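Adenine phosphoribosyltransferase (Leishmania donovani, PDB 1QB7) probably catalyses the salvage of adenine, joining it to 5-phospho-alpha-D-ribose 1-diphosphate to give AMP and diphosphate. Local coordinates at residues S46-E49 / T53-A56; Q63-M68 / K198-L203; T153-L158 / S192-I197. One frame throughout, in Å; residues are numbered along the deposited sequence.

Interaction 1: residues S46-E49 / T53-A56; sequences SITE and TLKA
A buried, apolar corner between two consecutive helices brings I47 and T48 of the short helix 45-48 against T53 and L54 in the first turn of helix 51-67, within the type I phosphoribosyltransferase fold. Only three residues separate the segments, and the chain bends between the two helices, leaving the CA atoms of T48 and L54 5.8 Å apart; the side chains meet across the corner by van der Waals contact. I47 and T53 touch through their methyl branches, CG2 to CG2 at 4.2 Å, with the side chains crossing at about a right angle. On both residues CG2 is the branch anti to the backbone N; in T53 the hydroxyl OG1 lies beside the backbone N and is hydrogen-bonded to S50 OG and S25 OG. Neighbouring side chains close the corner: F85 touches both I47 and L54, and L21 and L22 of helix 17-25 pack on T53. T48 faces the dimer partner, its OG1 hydrogen-bonded to F97 O of the second subunit, so the corner also forms part of the subunit interface. L54, which touches V91 of that subunit, lays its isobutyl end against T48: CD1 is 4.4 Å from T48 CG2, while CD2 rests 4.1 Å from T48 O.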
loop_
_atom_site.group_PDB
_atom_site.type_symbol
_atom_site.label_atom_id
_atom_site.label_comp_id
_atom_site.label_asym_id
_atom_site.label_seq_id
_atom_site.Cartn_x
_atom_site.Cartn_y
_atom_site.Cartn_z
ATOM N N SER A 46 -11.331 1.443 -7.836
ATOM C CA SER A 46 -12.724 1.887 -7.842
ATOM C C SER A 46 -13.188 2.136 -6.402
ATOM O O SER A 46 -14.166 2.842 -6.169
ATOM C CB SER A 46 -13.627 0.859 -8.529
ATOM O OG SER A 46 -13.625 -0.366 -7.833
ATOM N N ILE A 47 -12.472 1.562 -5.444
ATOM C CA ILE A 47 -12.790 1.735 -4.035
ATOM C C ILE A 47 -12.004 2.915 -3.445
ATOM O O ILE A 47 -12.595 3.825 -2.847
ATOM C CB ILE A 47 -12.497 0.434 -3.232
ATOM C CG1 ILE A 47 -13.349 -0.719 -3.780
ATOM C CG2 ILE A 47 -12.740 0.640 -1.740
ATOM C CD1 ILE A 47 -14.824 -0.359 -4.011
ATOM N N THR A 48 -10.683 2.921 -3.656
ATOM C CA THR A 48 -9.823 3.983 -3.119
ATOM C C THR A 48 -10.087 5.354 -3.739
ATOM O O THR A 48 -9.808 6.370 -3.116
ATOM C CB THR A 48 -8.296 3.645 -3.228
ATOM O OG1 THR A 48 -7.893 3.637 -4.600
ATOM C CG2 THR A 48 -7.990 2.282 -2.615
ATOM N N GLU A 49 -10.616 5.386 -4.959
ATOM C CA GLU A 49 -10.921 6.654 -5.622
ATOM C C GLU A 49 -12.293 7.190 -5.207
ATOM O O GLU A 49 -12.687 8.284 -5.603
ATOM C CB GLU A 49 -10.852 6.504 -7.139
ATOM C CG GLU A 49 -9.439 6.366 -7.677
ATOM C CD GLU A 49 -9.389 6.128 -9.175
ATOM O OE1 GLU A 49 -10.311 6.554 -9.897
ATOM O OE2 GLU A 49 -8.414 5.513 -9.640
ATOM N N THR A 53 -16.769 5.746 -0.067
ATOM C CA THR A 53 -16.611 4.310 0.138
ATOM C C THR A 53 -15.411 4.001 1.030
ATOM O O THR A 53 -15.508 3.182 1.945
ATOM C CB THR A 53 -16.497 3.548 -1.204
ATOM O OG1 THR A 53 -17.567 3.945 -2.069
ATOM C CG2 THR A 53 -16.592 2.042 -0.980
ATOM N N LEU A 54 -14.296 4.683 0.795
ATOM C CA LEU A 54 -13.096 4.462 1.594
ATOM C C LEU A 54 -13.384 4.800 3.064
ATOM O O LEU A 54 -13.026 4.040 3.972
ATOM C CB LEU A 54 -11.943 5.314 1.061
ATOM C CG LEU A 54 -10.529 4.950 1.514
ATOM C CD1 LEU A 54 -10.146 3.546 1.050
ATOM C CD2 LEU A 54 -9.568 5.972 0.946
ATOM N N LYS A 55 -14.083 5.912 3.285
ATOM C CA LYS A 55 -14.433 6.344 4.630
ATOM C C LYS A 55 -15.377 5.342 5.308
ATOM O O LYS A 55 -15.227 5.038 6.492
ATOM C CB LYS A 55 -15.068 7.737 4.595
ATOM C CG LYS A 55 -15.320 8.319 5.973
ATOM C CD LYS A 55 -15.968 9.682 5.903
ATOM C CE LYS A 55 -16.343 10.161 7.295
ATOM N NZ LYS A 55 -16.978 11.517 7.281
ATOM N N ALA A 56 -16.322 4.806 4.541
ATOM C CA ALA A 56 -17.276 3.834 5.070
ATOM C C ALA A 56 -16.561 2.571 5.550
ATOM O O ALA A 56 -16.905 2.018 6.596
ATOM C CB ALA A 56 -18.325 3.493 4.021
#

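Interaction 2: residues Q63-M68 / K198-L203; sequences QRYRAM and KFISLL
R64, near the end of helix 51-67, reaches across to I200 on strand 199-201, joining that helix to the central sheet of the phosphoribosyltransferase fold. The main contact is a methyl group over a guanidinium: I200 CD1 lies over one face, 3.6 Å from R64 NE, and the CG2 branch comes 3.9 Å from R64 NH2. The arginine chain is extended from CG to NE, which carries the flat group out to the strand, and chi4 (76°) turns the guanidinium out of the plane of that chain. Y65 adds a looser touch, its OH 4.2 Å from I200 CD1, and R64 CG sits above one face of the Y65 ring. F2 of strand 2-4 packs on both R64 and I200. The polar part is organised by E170 of the neighbouring strand 167-173: its OE2 forms a salt bridge with R64 NE and a hydrogen bond with Y65 OH. Among the charges, K198 NZ stands near the guanidinium plane, at its edge, 4.3 Å from R64 NH2, and K198 also makes a cation-pi contact with F10. E170 therefore probably offsets the closeness of the two like charges, while the I200 methyl packs against the guanidinium face and leaves its N-H groups to polar partners such as E170.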
loop_
_atom_site.group_PDB
_atom_site.type_symbol
_atom_site.label_atom_id
_atom_site.label_comp_id
_atom_site.label_asym_id
_atom_site.label_seq_id
_atom_site.Cartn_x
_atom_site.Cartn_y
_atom_site.Cartn_z
ATOM N N GLN A 63 -14.788 0.674 14.053
ATOM C CA GLN A 63 -15.841 0.426 15.043
ATOM C C GLN A 63 -15.836 -1.037 15.452
ATOM O O GLN A 63 -15.956 -1.368 16.633
ATOM C CB GLN A 63 -17.210 0.798 14.479
ATOM C CG GLN A 63 -17.432 2.296 14.380
ATOM C CD GLN A 63 -18.539 2.668 13.412
ATOM O OE1 GLN A 63 -19.282 1.805 12.936
ATOM N NE2 GLN A 63 -18.644 3.960 13.098
ATOM N N ARG A 64 -15.641 -1.909 14.471
ATOM C CA ARG A 64 -15.613 -3.334 14.727
ATOM C C ARG A 64 -14.528 -3.707 15.726
ATOM O O ARG A 64 -14.803 -4.368 16.726
ATOM C CB ARG A 64 -15.402 -4.103 13.425
ATOM C CG ARG A 64 -15.273 -5.590 13.622
ATOM C CD ARG A 64 -15.099 -6.288 12.301
ATOM N NE ARG A 64 -14.974 -7.731 12.469
ATOM C CZ ARG A 64 -15.986 -8.550 12.741
ATOM N NH1 ARG A 64 -17.217 -8.072 12.872
ATOM N NH2 ARG A 64 -15.765 -9.852 12.875
ATOM N N TYR A 65 -13.308 -3.244 15.483
ATOM C CA TYR A 65 -12.200 -3.588 16.363
ATOM C C TYR A 65 -12.190 -2.897 17.723
ATOM O O TYR A 65 -11.683 -3.460 18.691
ATOM C CB TYR A 65 -10.873 -3.460 15.614
ATOM C CG TYR A 65 -10.857 -4.340 14.378
ATOM C CD1 TYR A 65 -11.149 -5.701 14.475
ATOM C CD2 TYR A 65 -10.637 -3.803 13.109
ATOM C CE1 TYR A 65 -11.233 -6.507 13.344
ATOM C CE2 TYR A 65 -10.723 -4.604 11.964
ATOM C CZ TYR A 65 -11.023 -5.954 12.093
ATOM O OH TYR A 65 -11.150 -6.747 10.976
ATOM N N ARG A 66 -12.776 -1.701 17.802
ATOM C CA ARG A 66 -12.870 -0.965 19.069
ATOM C C ARG A 66 -13.870 -1.668 19.983
ATOM O O ARG A 66 -13.725 -1.664 21.207
ATOM C CB ARG A 66 -13.317 0.485 18.842
ATOM C CG ARG A 66 -12.197 1.408 18.418
ATOM C CD ARG A 66 -12.632 2.870 18.369
ATOM N NE ARG A 66 -11.500 3.740 18.039
ATOM C CZ ARG A 66 -11.588 4.866 17.332
ATOM N NH1 ARG A 66 -12.764 5.278 16.879
ATOM N NH2 ARG A 66 -10.491 5.556 17.032
ATOM N N ALA A 67 -14.879 -2.281 19.368
ATOM C CA ALA A 67 -15.914 -3.006 20.087
ATOM C C ALA A 67 -15.481 -4.436 20.411
ATOM O O ALA A 67 -16.055 -5.087 21.286
ATOM C CB ALA A 67 -17.198 -3.025 19.262
ATOM N N MET A 68 -14.445 -4.911 19.727
ATOM C CA MET A 68 -13.954 -6.271 19.916
ATOM C C MET A 68 -13.235 -6.519 21.242
ATOM O O MET A 68 -12.504 -5.659 21.742
ATOM C CB MET A 68 -13.049 -6.654 18.746
ATOM C CG MET A 68 -12.795 -8.134 18.604
ATOM S SD MET A 68 -11.989 -8.508 17.045
ATOM C CE MET A 68 -13.342 -8.420 15.898
ATOM N N LYS A 198 -11.348 -17.409 11.405
ATOM C CA LYS A 198 -12.509 -16.693 10.903
ATOM C C LYS A 198 -12.185 -15.830 9.681
ATOM O O LYS A 198 -11.161 -15.145 9.637
ATOM C CB LYS A 198 -13.121 -15.820 11.997
ATOM C CG LYS A 198 -14.322 -15.048 11.510
ATOM C CD LYS A 198 -14.858 -14.068 12.534
ATOM C CE LYS A 198 -15.477 -14.770 13.720
ATOM N NZ LYS A 198 -16.071 -13.780 14.655
ATOM N N PHE A 199 -13.054 -15.909 8.679
ATOM C CA PHE A 199 -12.927 -15.127 7.459
ATOM C C PHE A 199 -14.122 -14.189 7.375
ATOM O O PHE A 199 -15.256 -14.620 7.569
ATOM C CB PHE A 199 -12.952 -16.034 6.222
ATOM C CG PHE A 199 -11.694 -16.820 6.011
ATOM C CD1 PHE A 199 -11.532 -18.067 6.601
ATOM C CD2 PHE A 199 -10.664 -16.306 5.229
ATOM C CE1 PHE A 199 -10.361 -18.796 6.415
ATOM C CE2 PHE A 199 -9.483 -17.024 5.034
ATOM C CZ PHE A 199 -9.332 -18.271 5.630
ATOM N N ILE A 200 -13.876 -12.904 7.146
ATOM C CA ILE A 200 -14.968 -11.949 6.986
ATOM C C ILE A 200 -14.748 -11.135 5.712
ATOM O O ILE A 200 -13.613 -10.799 5.357
ATOM C CB ILE A 200 -15.153 -10.985 8.198
ATOM C CG1 ILE A 200 -13.955 -10.053 8.345
ATOM C CG2 ILE A 200 -15.410 -11.770 9.480
ATOM C CD1 ILE A 200 -14.262 -8.801 9.133
ATOM N N SER A 201 -15.837 -10.888 4.990
ATOM C CA SER A 201 -15.805 -10.109 3.755
ATOM C C SER A 201 -16.931 -9.087 3.803
ATOM O O SER A 201 -17.975 -9.339 4.409
ATOM C CB SER A 201 -15.981 -11.021 2.540
ATOM O OG SER A 201 -15.811 -10.305 1.335
ATOM N N LEU A 202 -16.716 -7.939 3.166
ATOM C CA LEU A 202 -17.714 -6.877 3.142
ATOM C C LEU A 202 -18.665 -6.998 1.947
ATOM O O LEU A 202 -19.795 -6.506 1.995
ATOM C CB LEU A 202 -17.028 -5.511 3.141
ATOM C CG LEU A 202 -16.003 -5.290 4.260
ATOM C CD1 LEU A 202 -15.308 -3.955 4.064
ATOM C CD2 LEU A 202 -16.678 -5.367 5.626
ATOM N N LEU A 203 -18.212 -7.667 0.891
ATOM C CA LEU A 203 -19.020 -7.851 -0.307
ATOM C C LEU A 203 -18.597 -9.106 -1.061
ATOM O O LEU A 203 -17.419 -9.450 -1.097
ATOM C CB LEU A 203 -18.882 -6.642 -1.239
ATOM C CG LEU A 203 -19.852 -6.599 -2.428
ATOM C CD1 LEU A 203 -21.227 -6.163 -1.942
ATOM C CD2 LEU A 203 -19.358 -5.645 -3.505
#

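Interaction 3: residues T153-L158 / S192-I197; sequences TALSGL and SRYKDI
The ring of Y194 lies against L158 and L155 of helix 152-163, where this helix of the type I phosphoribosyltransferase fold packs beside the loop leading into strand 199-201. L158 CD1 sits over one face, 4.1 Å from Y194 CG, and the side chain of R193, the tyrosine's predecessor in the loop, places its CG over the other, both toward the rim. The L155 side chain crosses that of Y194 at about a right angle, and its CD1 meets the ring obliquely, 3.6 Å from Y194 CE2. CG anti to the backbone N (chi1 176°), together with chi2 near 63°, brings this L155 methyl to the tyrosine although CB does not head that way.

The second methyl of L158 serves a different partner: CD2 meets I197 CG2 at 3.8 Å and I197 CD1 at 4.1 Å. V168 of strand 167-173 touches both L158 and I197 and carries the apolar cluster to the sheet; I186 of helix 182-192 touches both L158 and Y194. R193 also forms a salt bridge with E162 of helix 152-163. T153, two residues before L155 on the same helix, belongs to the magnesium and AMP sites. Two type I turns shape the loop, and the second is closed by the hydrogen bond from I197 N to Y194 O, 2.9 Å.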
loop_
_atom_site.group_PDB
_atom_site.type_symbol
_atom_site.label_atom_id
_atom_site.label_comp_id
_atom_site.label_asym_id
_atom_site.label_seq_id
_atom_site.Cartn_x
_atom_site.Cartn_y
_atom_site.Cartn_z
ATOM N N THR A 153 -2.085 -16.182 -0.364
ATOM C CA THR A 153 -1.436 -15.257 0.559
ATOM C C THR A 153 -2.086 -15.271 1.933
ATOM O O THR A 153 -1.422 -15.014 2.933
ATOM C CB THR A 153 -1.386 -13.825 0.001
ATOM O OG1 THR A 153 -2.675 -13.455 -0.500
ATOM C CG2 THR A 153 -0.356 -13.730 -1.122
ATOM N N ALA A 154 -3.377 -15.596 1.986
ATOM C CA ALA A 154 -4.087 -15.672 3.263
ATOM C C ALA A 154 -3.432 -16.769 4.101
ATOM O O ALA A 154 -3.170 -16.583 5.296
ATOM C CB ALA A 154 -5.578 -15.973 3.047
ATOM N N LEU A 155 -3.135 -17.895 3.450
ATOM C CA LEU A 155 -2.489 -19.020 4.109
ATOM C C LEU A 155 -1.083 -18.624 4.563
ATOM O O LEU A 155 -0.641 -19.033 5.640
ATOM C CB LEU A 155 -2.435 -20.245 3.189
ATOM C CG LEU A 155 -1.678 -21.467 3.741
ATOM C CD1 LEU A 155 -2.353 -22.009 4.998
ATOM C CD2 LEU A 155 -1.592 -22.550 2.681
ATOM N N SER A 156 -0.379 -17.835 3.752
ATOM C CA SER A 156 0.960 -17.382 4.143
ATOM C C SER A 156 0.859 -16.540 5.413
ATOM O O SER A 156 1.697 -16.642 6.315
ATOM C CB SER A 156 1.609 -16.563 3.031
ATOM O OG SER A 156 2.211 -17.419 2.079
ATOM N N GLY A 157 -0.199 -15.735 5.479
ATOM C CA GLY A 157 -0.435 -14.891 6.635
ATOM C C GLY A 157 -0.640 -15.721 7.884
ATOM O O GLY A 157 -0.055 -15.430 8.920
ATOM N N LEU A 158 -1.453 -16.770 7.777
ATOM C CA LEU A 158 -1.730 -17.658 8.904
ATOM C C LEU A 158 -0.449 -18.333 9.391
ATOM O O LEU A 158 -0.186 -18.387 10.585
ATOM C CB LEU A 158 -2.762 -18.722 8.505
ATOM C CG LEU A 158 -4.086 -18.204 7.928
ATOM C CD1 LEU A 158 -4.969 -19.365 7.491
ATOM C CD2 LEU A 158 -4.798 -17.341 8.946
ATOM N N SER A 192 -8.080 -30.091 8.936
ATOM C CA SER A 192 -8.822 -28.985 9.543
ATOM C C SER A 192 -8.020 -28.232 10.606
ATOM O O SER A 192 -8.565 -27.837 11.633
ATOM C CB SER A 192 -10.124 -29.508 10.167
ATOM O OG SER A 192 -10.907 -30.203 9.214
ATOM N N ARG A 193 -6.732 -28.020 10.361
ATOM C CA ARG A 193 -5.902 -27.322 11.337
ATOM C C ARG A 193 -6.222 -25.837 11.464
ATOM O O ARG A 193 -5.942 -25.225 12.495
ATOM C CB ARG A 193 -4.415 -27.529 11.046
ATOM C CG ARG A 193 -3.953 -27.044 9.695
ATOM C CD ARG A 193 -2.437 -27.092 9.614
ATOM N NE ARG A 193 -1.807 -26.290 10.664
ATOM C CZ ARG A 193 -0.537 -26.416 11.039
ATOM N NH1 ARG A 193 0.244 -27.313 10.452
ATOM N NH2 ARG A 193 -0.048 -25.636 11.993
ATOM N N TYR A 194 -6.819 -25.267 10.421
ATOM C CA TYR A 194 -7.192 -23.854 10.424
ATOM C C TYR A 194 -8.709 -23.671 10.484
ATOM O O TYR A 194 -9.224 -22.586 10.211
ATOM C CB TYR A 194 -6.621 -23.153 9.191
ATOM C CG TYR A 194 -5.110 -23.172 9.131
ATOM C CD1 TYR A 194 -4.342 -22.554 10.124
ATOM C CD2 TYR A 194 -4.441 -23.804 8.080
ATOM C CE1 TYR A 194 -2.950 -22.566 10.072
ATOM C CE2 TYR A 194 -3.050 -23.822 8.021
ATOM C CZ TYR A 194 -2.312 -23.200 9.019
ATOM O OH TYR A 194 -0.937 -23.215 8.960
ATOM N N LYS A 195 -9.403 -24.735 10.887
ATOM C CA LYS A 195 -10.856 -24.758 11.006
ATOM C C LYS A 195 -11.409 -23.602 11.823
ATOM O O LYS A 195 -12.488 -23.098 11.528
ATOM C CB LYS A 195 -11.304 -26.077 11.645
ATOM C CG LYS A 195 -12.806 -26.207 11.849
ATOM C CD LYS A 195 -13.153 -27.411 12.723
ATOM C CE LYS A 195 -14.643 -27.447 13.054
ATOM N NZ LYS A 195 -14.996 -28.578 13.964
ATOM N N ASP A 196 -10.662 -23.176 12.837
ATOM C CA ASP A 196 -11.095 -22.091 13.709
ATOM C C ASP A 196 -10.754 -20.683 13.238
ATOM O O ASP A 196 -11.054 -19.715 13.937
ATOM C CB ASP A 196 -10.578 -22.308 15.139
ATOM C CG ASP A 196 -11.162 -23.555 15.794
ATOM O OD1 ASP A 196 -12.378 -23.810 15.629
ATOM O OD2 ASP A 196 -10.405 -24.284 16.471
ATOM N N ILE A 197 -10.136 -20.566 12.064
ATOM C CA ILE A 197 -9.777 -19.260 11.517
ATOM C C ILE A 197 -11.018 -18.604 10.927
ATOM O O ILE A 197 -11.657 -19.167 10.044
ATOM C CB ILE A 197 -8.713 -19.365 10.385
ATOM C CG1 ILE A 197 -7.418 -20.005 10.905
ATOM C CG2 ILE A 197 -8.442 -17.983 9.784
ATOM C CD1 ILE A 197 -6.750 -19.253 12.041
#

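How the interactions relate
Interactions 1 and 2 both use helix 51-67, the first near its start and the second near its end, with centres about 17 Å apart. Interaction 2 ties that helix to strand 199-201. The second segment of interaction 3 runs straight into that of interaction 2, I197 directly preceding K198, and the centres of these two contacts are again about 17 Å apart. Interactions 1 and 3 lie on opposite sides of the chain's centre, about 28 Å between centres. Along the chain interaction 1 comes first, and interaction 3 falls wholly between the two segments of interaction 2. One helix and one continuous run, 192-203, thus connect the subunit interface, the central sheet and the helix that carries T153 of the magnesium site.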